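Local coordinates for protein methyltransferase (Streptococcus mutans, PDB 2B78) that probably transfers methyl groups from S-adenosylmethionine to an RNA substrate, at residues Thr215-Phe220 against Thr239-Ala244; Met270-Tyr275 against His311-Gln316; Leu46-Leu51 against Trp60-Lys65. All coordinates share one frame; numbering follows the deposited sequence.

Interaction 1: Thr215-Phe220 against Thr239-Ala244; sequences TVLNLF and TSVDLA
Leu217 has CG anti to the backbone N (chi1 173°), which turns the branch toward Val241, with Leu217 CD1 3.8 Å from Val241 CG2. Leu219 has CG anti to its carbonyl carbon instead (chi1 -57°). Leu219 CD2 lies 4.1 Å from Val241 CB, and the two side chains run side by side. Val241 thus meets a methyl group of each leucine. Thr239 adds CG2, 3.9 Å from Leu217 CD1. These four side chains share one face of the sheet, which helix 272-281 covers.

The backbones are paired in parallel. Thr239 N donates to Val216 O at 2.8 Å. Asn218 N donates to Thr239 O, also at 2.8 Å. Val241 N to Asn218 O is 2.9 Å and almost straight, with 178° at the hydrogen. A weak bond from Phe220 N to Val241 O follows, where strand 215-219 has ended.

This is the first beta-alpha-beta unit of a Rossmann-like methyltransferase domain: strand 215-219, helix 225-232, strand 237-242. Asn218 and Ser240 point to the opposite face. Asn218 ND2 and Ser240 OG both hydrogen-bond Ser227 OG of the linking helix, so one hydroxyl serves both strands.

Asp242 closes strand 237-242 and binds S-adenosylhomocysteine in a structure of this protein; the ligand is not bound to this chain in the model. Asp242 OD1 lies 3.5 Å from Phe220 C and accepts from Tyr222 N. Asp242 OD2 accepts from Ala244 N at 3.1 Å, approached from above the carboxylate plane, in an Asx turn. Bonds to both oxygens restrict rotation of the carboxylate.

Interaction 2: Met270-Tyr275 against His311-Gln316; sequences MDVFDY and HKLIRQ
The Phe273 ring has the ammonium of Lys312 over one face and the amide of Gln316 at its edge. Lys312 NZ is 4.6 Å from the Phe273 ring centroid and 27° off the normal, an off-centre cation-pi contact. The lysine chain bends at chi3 (62°), and Lys312 CE passes 3.8 Å from Phe273 CE1. Gln316 NE2 lies near the ring plane, 3.7 Å from Phe273 CD1. The amide is turned 52° from the ring. Leu313 CD2 approaches obliquely, 3.8 Å from Phe273 CZ.

The two segments belong to neighbouring helices, 272-281 and 306-319, on one side of the Rossmann-like sheet. No direct hydrogen bond joins the two segments. A water donates to Phe273 O at 2.9 Å and to Gln316 OE1 at 2.7 Å. Gln316 OE1 also accepts from Arg280 NH1, further along helix 272-281, so two donors hold the amide's rotation.

Asp271 is the N-cap of helix 272-281. Asp271 OD2 accepts from Asp274 N at 3.1 Å through the anti lone pair, and weakly from Phe273 N. Asp271 and Val272 bind S-adenosylhomocysteine in a structure of this protein, so part of the ligand site lies at the start of this helix. Val272 also faces helix 306-319, with Val272 CG1 4.4 Å from Leu313 CD2. Phe304, from a loop, packs on both Phe273 and Leu313.

Interaction 3: Leu46-Leu51 against Trp60-Lys65; sequences LGTAYL and WLISPK
The beta hairpin of strands 45-54 and 57-63, in the PUA-like domain, carries a classic beta bulge here. Ile62 and Ser63 both face Thr48. Thr48 O takes two bonds, from Ile62 N at 2.7 Å and from Ser63 N at 3.1 Å. Thr48 N donates back to Ser63 O. Thr48 OG1 donates to Lys65 O at 2.6 Å, just past the strand end. There Ser63 OG accepts from Lys65 N in an ST turn.

Beyond the bulge, Tyr50 and Trp60 form an antiparallel hydrogen-bonded pair, with N to O distances of 3.1 Å from Tyr50 N to Trp60 O and 3.0 Å from Trp60 N to Tyr50 O. Tyr50 has CG between its backbone N and carbonyl carbon (chi1 80°), and its ring reaches along the tryptophan. Trp60 CB lies over one face of the Tyr50 ring, and Tyr50 OH is 3.3 Å from Trp60 CD1. The ring planes are 50° apart. Ile62 CD1 meets the tyrosine edge, 4.0 Å from Tyr50 CD2.

The hydrogen bonds of Tyr50 OH go to Gly108 O and Asn125 ND2, and Phe127 stacks on its ring, which ties the hairpin to the loop at Gly108, to Asn125 and to helix 126-130. Strand 34-39 pairs with the other side of 45-54. Helix 8-16 packs on Leu46 and Leu61, while Tyr73 of helix 71-83 touches Ile62 and Ser63.

Interactions 1 and 2 belong to the methyltransferase domain and touch. Asp242 O probably accepts from Met270 N at 3.0 Å, and Phe220 packs on Val272. Interaction 1 is buried sheet core, built on regular parallel backbone bonds. Interaction 2 is partly buried and joins two helices through side chains and a water. Both hold residues of the S-adenosylhomocysteine site. Interaction 3 is also mostly buried, although its Pro64 and Lys65 end is exposed. It lies in the PUA-like domain, with its centre about 44 Å from each of the other centres. Its antiparallel pairing is interrupted by a bulge, unlike the even register of interaction 1.

Interaction 1: Thr215-Phe220 against Thr239-Ala244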
ATOM      1  N   THR A 215     -11.514 -23.453   5.308  1.00 12.76           N
ATOM      2  CA  THR A 215     -12.028 -22.974   4.018  1.00 13.53           C
ATOM      3  C   THR A 215     -11.924 -21.450   4.063  1.00 13.75           C
ATOM      4  O   THR A 215     -12.190 -20.829   5.098  1.00 13.88           O
ATOM      5  CB  THR A 215     -13.510 -23.396   3.773  1.00 12.84           C
ATOM      6  OG1 THR A 215     -14.352 -22.847   4.791  1.00 14.28           O
ATOM      7  CG2 THR A 215     -13.639 -24.918   3.772  1.00 11.60           C
ATOM      8  N   VAL A 216     -11.521 -20.841   2.950  1.00 13.73           N
ATOM      9  CA  VAL A 216     -11.346 -19.398   2.923  1.00 11.06           C
ATOM     10  C   VAL A 216     -12.089 -18.681   1.813  1.00 10.45           C
ATOM     11  O   VAL A 216     -12.151 -19.168   0.689  1.00  9.55           O
ATOM     12  CB  VAL A 216      -9.853 -19.046   2.775  1.00 11.51           C
ATOM     13  CG1 VAL A 216      -9.662 -17.542   2.741  1.00  9.36           C
ATOM     14  CG2 VAL A 216      -9.058 -19.680   3.900  1.00 12.49           C
ATOM     15  N   LEU A 217     -12.657 -17.527   2.152  1.00 10.04           N
ATOM     16  CA  LEU A 217     -13.336 -16.679   1.182  1.00 10.62           C
ATOM     17  C   LEU A 217     -12.551 -15.369   1.150  1.00 11.98           C
ATOM     18  O   LEU A 217     -12.398 -14.686   2.165  1.00 12.50           O
ATOM     19  CB  LEU A 217     -14.785 -16.404   1.585  1.00 10.76           C
ATOM     20  CG  LEU A 217     -15.496 -15.387   0.686  1.00  8.16           C
ATOM     21  CD1 LEU A 217     -15.729 -15.976  -0.699  1.00 10.01           C
ATOM     22  CD2 LEU A 217     -16.817 -15.004   1.325  1.00  8.79           C
ATOM     23  N   ASN A 218     -12.048 -15.021  -0.026  1.00 11.27           N
ATOM     24  CA  ASN A 218     -11.257 -13.810  -0.191  1.00 11.36           C
ATOM     25  C   ASN A 218     -12.050 -12.806  -1.031  1.00 11.21           C
ATOM     26  O   ASN A 218     -12.187 -12.971  -2.235  1.00 12.31           O
ATOM     27  CB  ASN A 218      -9.941 -14.203  -0.865  1.00 11.46           C
ATOM     28  CG  ASN A 218      -8.992 -13.041  -1.042  1.00 10.48           C
ATOM     29  OD1 ASN A 218      -9.110 -12.010  -0.384  1.00 12.12           O
ATOM     30  ND2 ASN A 218      -8.020 -13.218  -1.929  1.00 11.33           N
ATOM     31  N   LEU A 219     -12.579 -11.771  -0.389  1.00 10.98           N
ATOM     32  CA  LEU A 219     -13.382 -10.758  -1.085  1.00 10.93           C
ATOM     33  C   LEU A 219     -12.528  -9.602  -1.613  1.00 10.14           C
ATOM     34  O   LEU A 219     -11.614  -9.121  -0.920  1.00 11.43           O
ATOM     35  CB  LEU A 219     -14.474 -10.237  -0.141  1.00  8.22           C
ATOM     36  CG  LEU A 219     -15.405 -11.325   0.410  1.00  7.30           C
ATOM     37  CD1 LEU A 219     -16.395 -10.706   1.381  1.00  6.18           C
ATOM     38  CD2 LEU A 219     -16.143 -12.020  -0.730  1.00  7.99           C
ATOM     39  N   PHE A 220     -12.829  -9.153  -2.831  1.00  9.05           N
ATOM     40  CA  PHE A 220     -12.063  -8.075  -3.480  1.00 11.12           C
ATOM     41  C   PHE A 220     -10.642  -8.619  -3.655  1.00 10.76           C
ATOM     42  O   PHE A 220      -9.648  -7.925  -3.421  1.00  7.86           O
ATOM     43  CB  PHE A 220     -12.026  -6.813  -2.605  1.00 12.16           C
ATOM     44  CG  PHE A 220     -13.379  -6.206  -2.349  1.00 13.36           C
ATOM     45  CD1 PHE A 220     -14.028  -5.471  -3.337  1.00 14.03           C
ATOM     46  CD2 PHE A 220     -14.013  -6.383  -1.119  1.00 13.51           C
ATOM     47  CE1 PHE A 220     -15.303  -4.920  -3.110  1.00 14.57           C
ATOM     48  CE2 PHE A 220     -15.284  -5.838  -0.876  1.00 13.74           C
ATOM     49  CZ  PHE A 220     -15.930  -5.104  -1.877  1.00 14.69           C
ATOM     50  N   THR A 239     -12.034 -19.538  -2.060  1.00 10.86           N
ATOM     51  CA  THR A 239     -12.902 -18.962  -3.067  1.00 10.61           C
ATOM     52  C   THR A 239     -12.486 -17.506  -3.132  1.00 11.03           C
ATOM     53  O   THR A 239     -12.532 -16.803  -2.130  1.00 10.96           O
ATOM     54  CB  THR A 239     -14.371 -19.059  -2.659  1.00 10.92           C
ATOM     55  OG1 THR A 239     -14.728 -20.441  -2.523  1.00 10.53           O
ATOM     56  CG2 THR A 239     -15.255 -18.392  -3.711  1.00 10.80           C
ATOM     57  N   SER A 240     -12.076 -17.059  -4.317  1.00 10.55           N
ATOM     58  CA  SER A 240     -11.622 -15.692  -4.508  1.00 10.50           C
ATOM     59  C   SER A 240     -12.636 -14.932  -5.355  1.00 11.97           C
ATOM     60  O   SER A 240     -12.948 -15.331  -6.483  1.00 11.42           O
ATOM     61  CB  SER A 240     -10.258 -15.709  -5.195  1.00  8.98           C
ATOM     62  OG  SER A 240      -9.380 -16.603  -4.523  1.00  9.03           O
ATOM     63  N   VAL A 241     -13.145 -13.833  -4.811  1.00 12.42           N
ATOM     64  CA  VAL A 241     -14.157 -13.055  -5.514  1.00 13.04           C
ATOM     65  C   VAL A 241     -13.743 -11.635  -5.871  1.00 14.82           C
ATOM     66  O   VAL A 241     -13.352 -10.850  -4.998  1.00 13.08           O
ATOM     67  CB  VAL A 241     -15.449 -12.978  -4.676  1.00 11.41           C
ATOM     68  CG1 VAL A 241     -16.572 -12.339  -5.508  1.00  9.44           C
ATOM     69  CG2 VAL A 241     -15.840 -14.361  -4.189  1.00  9.75           C
ATOM     70  N   ASP A 242     -13.826 -11.301  -7.161  1.00 16.23           N
ATOM     71  CA  ASP A 242     -13.491  -9.957  -7.615  1.00 16.40           C
ATOM     72  C   ASP A 242     -14.462  -9.546  -8.713  1.00 17.95           C
ATOM     73  O   ASP A 242     -14.909 -10.375  -9.505  1.00 18.63           O
ATOM     74  CB  ASP A 242     -12.064  -9.892  -8.170  1.00 16.26           C
ATOM     75  CG  ASP A 242     -11.520  -8.478  -8.185  1.00 15.20           C
ATOM     76  OD1 ASP A 242     -11.139  -7.991  -7.100  1.00 17.97           O
ATOM     77  OD2 ASP A 242     -11.485  -7.841  -9.265  1.00 17.18           O
ATOM     78  N   LEU A 243     -14.778  -8.260  -8.765  1.00 18.53           N
ATOM     79  CA  LEU A 243     -15.696  -7.750  -9.772  1.00 19.38           C
ATOM     80  C   LEU A 243     -15.115  -7.758 -11.186  1.00 18.23           C
ATOM     81  O   LEU A 243     -15.865  -7.792 -12.155  1.00 18.31           O
ATOM     82  CB  LEU A 243     -16.103  -6.317  -9.413  1.00 21.66           C
ATOM     83  CG  LEU A 243     -16.982  -5.585 -10.425  1.00 24.49           C
ATOM     84  CD1 LEU A 243     -18.381  -6.189 -10.427  1.00 25.07           C
ATOM     85  CD2 LEU A 243     -17.039  -4.108 -10.069  1.00 25.57           C
ATOM     86  N   ALA A 244     -13.790  -7.741 -11.307  1.00 16.30           N
ATOM     87  CA  ALA A 244     -13.143  -7.671 -12.626  1.00 15.62           C
ATOM     88  C   ALA A 244     -12.773  -8.972 -13.345  1.00 15.50           C
ATOM     89  O   ALA A 244     -12.086  -9.837 -12.798  1.00 13.56           O
ATOM     90  CB  ALA A 244     -11.907  -6.777 -12.532  1.00 14.52           C
TER

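Interaction 2: Met270-Tyr275 against His311-Gln316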
ATOM      1  N   MET A 270     -17.665 -11.489  -9.672  1.00 16.11           N
ATOM      2  CA  MET A 270     -18.978 -11.002  -9.302  1.00 16.05           C
ATOM      3  C   MET A 270     -18.867  -9.833  -8.336  1.00 16.82           C
ATOM      4  O   MET A 270     -17.849  -9.668  -7.656  1.00 17.62           O
ATOM      5  CB  MET A 270     -19.757 -12.136  -8.633  1.00 15.93           C
ATOM      6  CG  MET A 270     -21.226 -11.858  -8.415  1.00 15.13           C
ATOM      7  SD  MET A 270     -22.016 -13.161  -7.442  1.00 17.90           S
ATOM      8  CE  MET A 270     -21.694 -14.575  -8.432  1.00 11.25           C
ATOM      9  N   ASP A 271     -19.910  -9.012  -8.288  1.00 17.33           N
ATOM     10  CA  ASP A 271     -19.950  -7.889  -7.360  1.00 15.58           C
ATOM     11  C   ASP A 271     -19.958  -8.547  -5.971  1.00 15.80           C
ATOM     12  O   ASP A 271     -20.628  -9.564  -5.761  1.00 15.28           O
ATOM     13  CB  ASP A 271     -21.234  -7.091  -7.580  1.00 13.83           C
ATOM     14  CG  ASP A 271     -21.412  -5.994  -6.569  1.00 12.75           C
ATOM     15  OD1 ASP A 271     -20.809  -4.904  -6.736  1.00 12.50           O
ATOM     16  OD2 ASP A 271     -22.149  -6.232  -5.599  1.00 10.86           O
ATOM     17  N   VAL A 272     -19.212  -7.984  -5.025  1.00 16.46           N
ATOM     18  CA  VAL A 272     -19.135  -8.578  -3.689  1.00 17.18           C
ATOM     19  C   VAL A 272     -20.476  -8.643  -2.965  1.00 16.37           C
ATOM     20  O   VAL A 272     -20.747  -9.605  -2.249  1.00 16.97           O
ATOM     21  CB  VAL A 272     -18.080  -7.844  -2.820  1.00 17.37           C
ATOM     22  CG1 VAL A 272     -18.204  -8.270  -1.360  1.00 15.52           C
ATOM     23  CG2 VAL A 272     -16.671  -8.197  -3.324  1.00 16.90           C
ATOM     24  N   PHE A 273     -21.323  -7.637  -3.139  1.00 15.54           N
ATOM     25  CA  PHE A 273     -22.624  -7.694  -2.481  1.00 16.15           C
ATOM     26  C   PHE A 273     -23.490  -8.736  -3.169  1.00 15.54           C
ATOM     27  O   PHE A 273     -24.297  -9.409  -2.521  1.00 16.04           O
ATOM     28  CB  PHE A 273     -23.306  -6.328  -2.490  1.00 15.53           C
ATOM     29  CG  PHE A 273     -22.719  -5.370  -1.499  1.00 16.96           C
ATOM     30  CD1 PHE A 273     -22.877  -5.586  -0.127  1.00 17.41           C
ATOM     31  CD2 PHE A 273     -21.966  -4.281  -1.924  1.00 15.27           C
ATOM     32  CE1 PHE A 273     -22.288  -4.723   0.808  1.00 18.57           C
ATOM     33  CE2 PHE A 273     -21.374  -3.412  -0.993  1.00 16.63           C
ATOM     34  CZ  PHE A 273     -21.535  -3.636   0.371  1.00 16.17           C
ATOM     35  N   ASP A 274     -23.325  -8.888  -4.482  1.00 15.53           N
ATOM     36  CA  ASP A 274     -24.100  -9.899  -5.193  1.00 14.38           C
ATOM     37  C   ASP A 274     -23.629 -11.273  -4.724  1.00 13.53           C
ATOM     38  O   ASP A 274     -24.417 -12.231  -4.684  1.00 13.44           O
ATOM     39  CB  ASP A 274     -23.929  -9.784  -6.715  1.00 13.18           C
ATOM     40  CG  ASP A 274     -24.714  -8.622  -7.312  1.00 14.41           C
ATOM     41  OD1 ASP A 274     -25.709  -8.174  -6.700  1.00 13.69           O
ATOM     42  OD2 ASP A 274     -24.343  -8.158  -8.409  1.00 16.78           O
ATOM     43  N   TYR A 275     -22.349 -11.381  -4.367  1.00 12.27           N
ATOM     44  CA  TYR A 275     -21.856 -12.666  -3.896  1.00 12.03           C
ATOM     45  C   TYR A 275     -22.394 -12.977  -2.501  1.00 10.95           C
ATOM     46  O   TYR A 275     -22.638 -14.137  -2.174  1.00 10.14           O
ATOM     47  CB  TYR A 275     -20.323 -12.720  -3.864  1.00 12.62           C
ATOM     48  CG  TYR A 275     -19.839 -14.133  -3.632  1.00 14.35           C
ATOM     49  CD1 TYR A 275     -19.848 -15.067  -4.670  1.00 14.98           C
ATOM     50  CD2 TYR A 275     -19.472 -14.571  -2.359  1.00 15.03           C
ATOM     51  CE1 TYR A 275     -19.513 -16.407  -4.447  1.00 15.71           C
ATOM     52  CE2 TYR A 275     -19.130 -15.911  -2.124  1.00 16.43           C
ATOM     53  CZ  TYR A 275     -19.157 -16.822  -3.174  1.00 15.01           C
ATOM     54  OH  TYR A 275     -18.839 -18.146  -2.958  1.00 16.29           O
ATOM     55  N   HIS A 311     -18.882  -1.314   7.402  1.00 15.58           N
ATOM     56  CA  HIS A 311     -19.692  -2.093   8.344  1.00 14.64           C
ATOM     57  C   HIS A 311     -20.599  -3.092   7.638  1.00 14.89           C
ATOM     58  O   HIS A 311     -20.980  -4.115   8.213  1.00 14.69           O
ATOM     59  CB  HIS A 311     -20.541  -1.175   9.245  1.00 15.12           C
ATOM     60  CG  HIS A 311     -21.643  -0.449   8.524  1.00 16.04           C
ATOM     61  ND1 HIS A 311     -21.412   0.627   7.693  1.00 15.55           N
ATOM     62  CD2 HIS A 311     -22.979  -0.671   8.487  1.00 14.14           C
ATOM     63  CE1 HIS A 311     -22.557   1.035   7.173  1.00 15.61           C
ATOM     64  NE2 HIS A 311     -23.523   0.264   7.639  1.00 15.70           N
ATOM     65  N   LYS A 312     -20.941  -2.807   6.388  1.00 14.70           N
ATOM     66  CA  LYS A 312     -21.811  -3.704   5.633  1.00 14.42           C
ATOM     67  C   LYS A 312     -21.078  -4.978   5.230  1.00 15.33           C
ATOM     68  O   LYS A 312     -21.677  -6.057   5.171  1.00 13.67           O
ATOM     69  CB  LYS A 312     -22.328  -2.995   4.386  1.00 16.21           C
ATOM     70  CG  LYS A 312     -23.262  -1.835   4.688  1.00 16.83           C
ATOM     71  CD  LYS A 312     -23.682  -1.140   3.401  1.00 19.75           C
ATOM     72  CE  LYS A 312     -24.447  -2.088   2.499  1.00 20.50           C
ATOM     73  NZ  LYS A 312     -24.995  -1.373   1.313  1.00 22.50           N
ATOM     74  N   LEU A 313     -19.781  -4.857   4.945  1.00 15.58           N
ATOM     75  CA  LEU A 313     -18.992  -6.022   4.554  1.00 14.16           C
ATOM     76  C   LEU A 313     -18.864  -6.960   5.750  1.00 14.07           C
ATOM     77  O   LEU A 313     -18.966  -8.178   5.616  1.00 14.18           O
ATOM     78  CB  LEU A 313     -17.600  -5.593   4.084  1.00 12.42           C
ATOM     79  CG  LEU A 313     -17.593  -4.591   2.932  1.00 13.77           C
ATOM     80  CD1 LEU A 313     -16.148  -4.212   2.602  1.00 11.27           C
ATOM     81  CD2 LEU A 313     -18.295  -5.185   1.715  1.00  9.67           C
ATOM     82  N   ILE A 314     -18.642  -6.380   6.923  1.00 13.53           N
ATOM     83  CA  ILE A 314     -18.516  -7.156   8.147  1.00 12.75           C
ATOM     84  C   ILE A 314     -19.838  -7.824   8.514  1.00 13.07           C
ATOM     85  O   ILE A 314     -19.870  -9.010   8.851  1.00 13.52           O
ATOM     86  CB  ILE A 314     -18.067  -6.251   9.318  1.00 13.79           C
ATOM     87  CG1 ILE A 314     -16.629  -5.772   9.083  1.00 13.86           C
ATOM     88  CG2 ILE A 314     -18.171  -7.008  10.637  1.00 13.05           C
ATOM     89  CD1 ILE A 314     -15.576  -6.880   9.188  1.00 13.68           C
ATOM     90  N   ARG A 315     -20.928  -7.064   8.436  1.00 12.69           N
ATOM     91  CA  ARG A 315     -22.257  -7.575   8.771  1.00 12.26           C
ATOM     92  C   ARG A 315     -22.641  -8.749   7.887  1.00 12.07           C
ATOM     93  O   ARG A 315     -23.015  -9.817   8.380  1.00 12.94           O
ATOM     94  CB  ARG A 315     -23.311  -6.472   8.634  1.00 14.09           C
ATOM     95  CG  ARG A 315     -24.740  -6.906   9.027  1.00 16.63           C
ATOM     96  CD  ARG A 315     -25.743  -5.751   8.964  1.00 15.42           C
ATOM     97  NE  ARG A 315     -25.390  -4.662   9.872  1.00 18.50           N
ATOM     98  CZ  ARG A 315     -24.761  -3.548   9.509  1.00 20.34           C
ATOM     99  NH1 ARG A 315     -24.407  -3.353   8.238  1.00 19.85           N
ATOM    100  NH2 ARG A 315     -24.472  -2.630  10.422  1.00 21.58           N
ATOM    101  N   GLN A 316     -22.555  -8.550   6.579  1.00 10.79           N
ATOM    102  CA  GLN A 316     -22.914  -9.606   5.652  1.00 11.01           C
ATOM    103  C   GLN A 316     -21.924 -10.769   5.662  1.00 10.98           C
ATOM    104  O   GLN A 316     -22.311 -11.919   5.455  1.00 10.77           O
ATOM    105  CB  GLN A 316     -23.096  -9.007   4.259  1.00 10.63           C
ATOM    106  CG  GLN A 316     -24.315  -8.078   4.216  1.00 10.64           C
ATOM    107  CD  GLN A 316     -24.707  -7.666   2.812  1.00 13.38           C
ATOM    108  OE1 GLN A 316     -24.664  -8.475   1.882  1.00 11.90           O
ATOM    109  NE2 GLN A 316     -25.113  -6.407   2.653  1.00 12.95           N
TER
HETATM  110  O   HOH W   1     -26.079  -8.886  -0.336  1.00 20.68           O

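Interaction 3: Leu46-Leu51 against Trp60-Lys65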
ATOM      1  N   LEU A  46      11.694  27.828   9.733  1.00 24.86           N
ATOM      2  CA  LEU A  46      11.252  26.486  10.115  1.00 24.97           C
ATOM      3  C   LEU A  46      11.700  25.403   9.141  1.00 23.72           C
ATOM      4  O   LEU A  46      11.574  24.209   9.433  1.00 24.56           O
ATOM      5  CB  LEU A  46       9.725  26.453  10.249  1.00 25.25           C
ATOM      6  CG  LEU A  46       9.103  27.363  11.320  1.00 26.29           C
ATOM      7  CD1 LEU A  46       7.587  27.346  11.176  1.00 25.90           C
ATOM      8  CD2 LEU A  46       9.519  26.896  12.712  1.00 26.54           C
ATOM      9  N   GLY A  47      12.200  25.798   7.975  1.00 23.20           N
ATOM     10  CA  GLY A  47      12.671  24.795   7.035  1.00 21.48           C
ATOM     11  C   GLY A  47      12.395  25.031   5.570  1.00 20.51           C
ATOM     12  O   GLY A  47      11.717  25.987   5.185  1.00 21.25           O
ATOM     13  N   THR A  48      12.933  24.134   4.749  1.00 19.67           N
ATOM     14  CA  THR A  48      12.769  24.184   3.300  1.00 18.86           C
ATOM     15  C   THR A  48      11.669  23.197   2.948  1.00 17.93           C
ATOM     16  O   THR A  48      11.616  22.110   3.514  1.00 20.02           O
ATOM     17  CB  THR A  48      14.083  23.771   2.593  1.00 18.90           C
ATOM     18  OG1 THR A  48      15.126  24.683   2.962  1.00 17.78           O
ATOM     19  CG2 THR A  48      13.916  23.783   1.072  1.00 18.34           C
ATOM     20  N   ALA A  49      10.786  23.571   2.028  1.00 16.40           N
ATOM     21  CA  ALA A  49       9.695  22.685   1.638  1.00 16.15           C
ATOM     22  C   ALA A  49       9.301  22.906   0.186  1.00 15.78           C
ATOM     23  O   ALA A  49       9.780  23.837  -0.457  1.00 14.85           O
ATOM     24  CB  ALA A  49       8.488  22.930   2.542  1.00 15.41           C
ATOM     25  N   TYR A  50       8.438  22.039  -0.335  1.00 15.14           N
ATOM     26  CA  TYR A  50       7.962  22.214  -1.697  1.00 14.50           C
ATOM     27  C   TYR A  50       6.448  22.083  -1.698  1.00 14.59           C
ATOM     28  O   TYR A  50       5.872  21.325  -0.912  1.00 12.41           O
ATOM     29  CB  TYR A  50       8.625  21.216  -2.671  1.00 14.18           C
ATOM     30  CG  TYR A  50       8.077  19.798  -2.716  1.00 14.46           C
ATOM     31  CD1 TYR A  50       6.832  19.519  -3.282  1.00 13.59           C
ATOM     32  CD2 TYR A  50       8.835  18.725  -2.243  1.00 15.64           C
ATOM     33  CE1 TYR A  50       6.356  18.205  -3.378  1.00 15.35           C
ATOM     34  CE2 TYR A  50       8.370  17.403  -2.338  1.00 14.49           C
ATOM     35  CZ  TYR A  50       7.134  17.153  -2.907  1.00 14.93           C
ATOM     36  OH  TYR A  50       6.675  15.859  -3.022  1.00 14.12           O
ATOM     37  N   LEU A  51       5.804  22.854  -2.566  1.00 15.16           N
ATOM     38  CA  LEU A  51       4.358  22.833  -2.671  1.00 15.44           C
ATOM     39  C   LEU A  51       3.910  22.109  -3.926  1.00 16.00           C
ATOM     40  O   LEU A  51       4.499  22.267  -4.989  1.00 15.21           O
ATOM     41  CB  LEU A  51       3.800  24.260  -2.697  1.00 15.65           C
ATOM     42  CG  LEU A  51       4.101  25.172  -1.507  1.00 15.45           C
ATOM     43  CD1 LEU A  51       3.449  26.529  -1.736  1.00 12.56           C
ATOM     44  CD2 LEU A  51       3.579  24.537  -0.227  1.00 15.26           C
ATOM     45  N   TRP A  60       5.220  19.170   1.112  1.00 14.79           N
ATOM     46  CA  TRP A  60       6.021  18.410   2.069  1.00 15.49           C
ATOM     47  C   TRP A  60       7.226  19.191   2.556  1.00 16.84           C
ATOM     48  O   TRP A  60       7.855  19.921   1.788  1.00 18.41           O
ATOM     49  CB  TRP A  60       6.567  17.129   1.432  1.00 11.74           C
ATOM     50  CG  TRP A  60       5.552  16.163   0.986  1.00 11.34           C
ATOM     51  CD1 TRP A  60       4.966  16.085  -0.253  1.00  9.83           C
ATOM     52  CD2 TRP A  60       4.994  15.102   1.763  1.00  8.69           C
ATOM     53  NE1 TRP A  60       4.080  15.037  -0.287  1.00 10.65           N
ATOM     54  CE2 TRP A  60       4.078  14.417   0.937  1.00 10.16           C
ATOM     55  CE3 TRP A  60       5.179  14.663   3.079  1.00  8.32           C
ATOM     56  CZ2 TRP A  60       3.348  13.310   1.388  1.00  8.85           C
ATOM     57  CZ3 TRP A  60       4.452  13.569   3.525  1.00  7.46           C
ATOM     58  CH2 TRP A  60       3.548  12.905   2.681  1.00  9.05           C
ATOM     59  N   LEU A  61       7.563  19.012   3.826  1.00 17.65           N
ATOM     60  CA  LEU A  61       8.745  19.650   4.379  1.00 18.93           C
ATOM     61  C   LEU A  61       9.904  18.817   3.848  1.00 20.32           C
ATOM     62  O   LEU A  61       9.859  17.588   3.904  1.00 19.75           O
ATOM     63  CB  LEU A  61       8.737  19.577   5.907  1.00 18.19           C
ATOM     64  CG  LEU A  61      10.056  19.955   6.590  1.00 18.40           C
ATOM     65  CD1 LEU A  61      10.312  21.453   6.450  1.00 17.62           C
ATOM     66  CD2 LEU A  61      10.001  19.555   8.056  1.00 19.17           C
ATOM     67  N   ILE A  62      10.933  19.476   3.329  1.00 22.12           N
ATOM     68  CA  ILE A  62      12.099  18.773   2.807  1.00 24.78           C
ATOM     69  C   ILE A  62      13.159  18.652   3.893  1.00 25.44           C
ATOM     70  O   ILE A  62      13.744  17.589   4.101  1.00 25.69           O
ATOM     71  CB  ILE A  62      12.717  19.523   1.611  1.00 26.52           C
ATOM     72  CG1 ILE A  62      11.738  19.518   0.433  1.00 27.18           C
ATOM     73  CG2 ILE A  62      14.041  18.882   1.226  1.00 27.16           C
ATOM     74  CD1 ILE A  62      12.234  20.278  -0.779  1.00 29.39           C
ATOM     75  N   SER A  63      13.404  19.755   4.586  1.00 26.19           N
ATOM     76  CA  SER A  63      14.401  19.777   5.646  1.00 26.82           C
ATOM     77  C   SER A  63      14.185  20.995   6.533  1.00 26.60           C
ATOM     78  O   SER A  63      13.584  21.976   6.110  1.00 26.33           O
ATOM     79  CB  SER A  63      15.801  19.830   5.037  1.00 27.17           C
ATOM     80  OG  SER A  63      16.774  20.081   6.037  1.00 29.38           O
ATOM     81  N   PRO A  64      14.644  20.933   7.790  1.00 27.45           N
ATOM     82  CA  PRO A  64      14.479  22.072   8.696  1.00 29.36           C
ATOM     83  C   PRO A  64      15.580  23.106   8.465  1.00 30.57           C
ATOM     84  O   PRO A  64      15.633  24.142   9.134  1.00 31.41           O
ATOM     85  CB  PRO A  64      14.559  21.424  10.076  1.00 28.57           C
ATOM     86  CG  PRO A  64      15.519  20.305   9.848  1.00 29.28           C
ATOM     87  CD  PRO A  64      15.043  19.727   8.536  1.00 28.74           C
ATOM     88  N   LYS A  65      16.453  22.812   7.504  1.00 31.91           N
ATOM     89  CA  LYS A  65      17.554  23.702   7.166  1.00 33.45           C
ATOM     90  C   LYS A  65      17.387  24.261   5.764  1.00 34.26           C
ATOM     91  O   LYS A  65      16.499  23.846   5.014  1.00 33.99           O
ATOM     92  CB  LYS A  65      18.893  22.957   7.240  1.00 33.79           C
ATOM     93  CG  LYS A  65      19.230  22.406   8.612  1.00 35.14           C
ATOM     94  CD  LYS A  65      20.646  21.859   8.653  1.00 36.06           C
ATOM     95  CE  LYS A  65      20.994  21.349  10.043  1.00 36.16           C
ATOM     96  NZ  LYS A  65      22.357  20.755  10.088  1.00 36.19           N
TER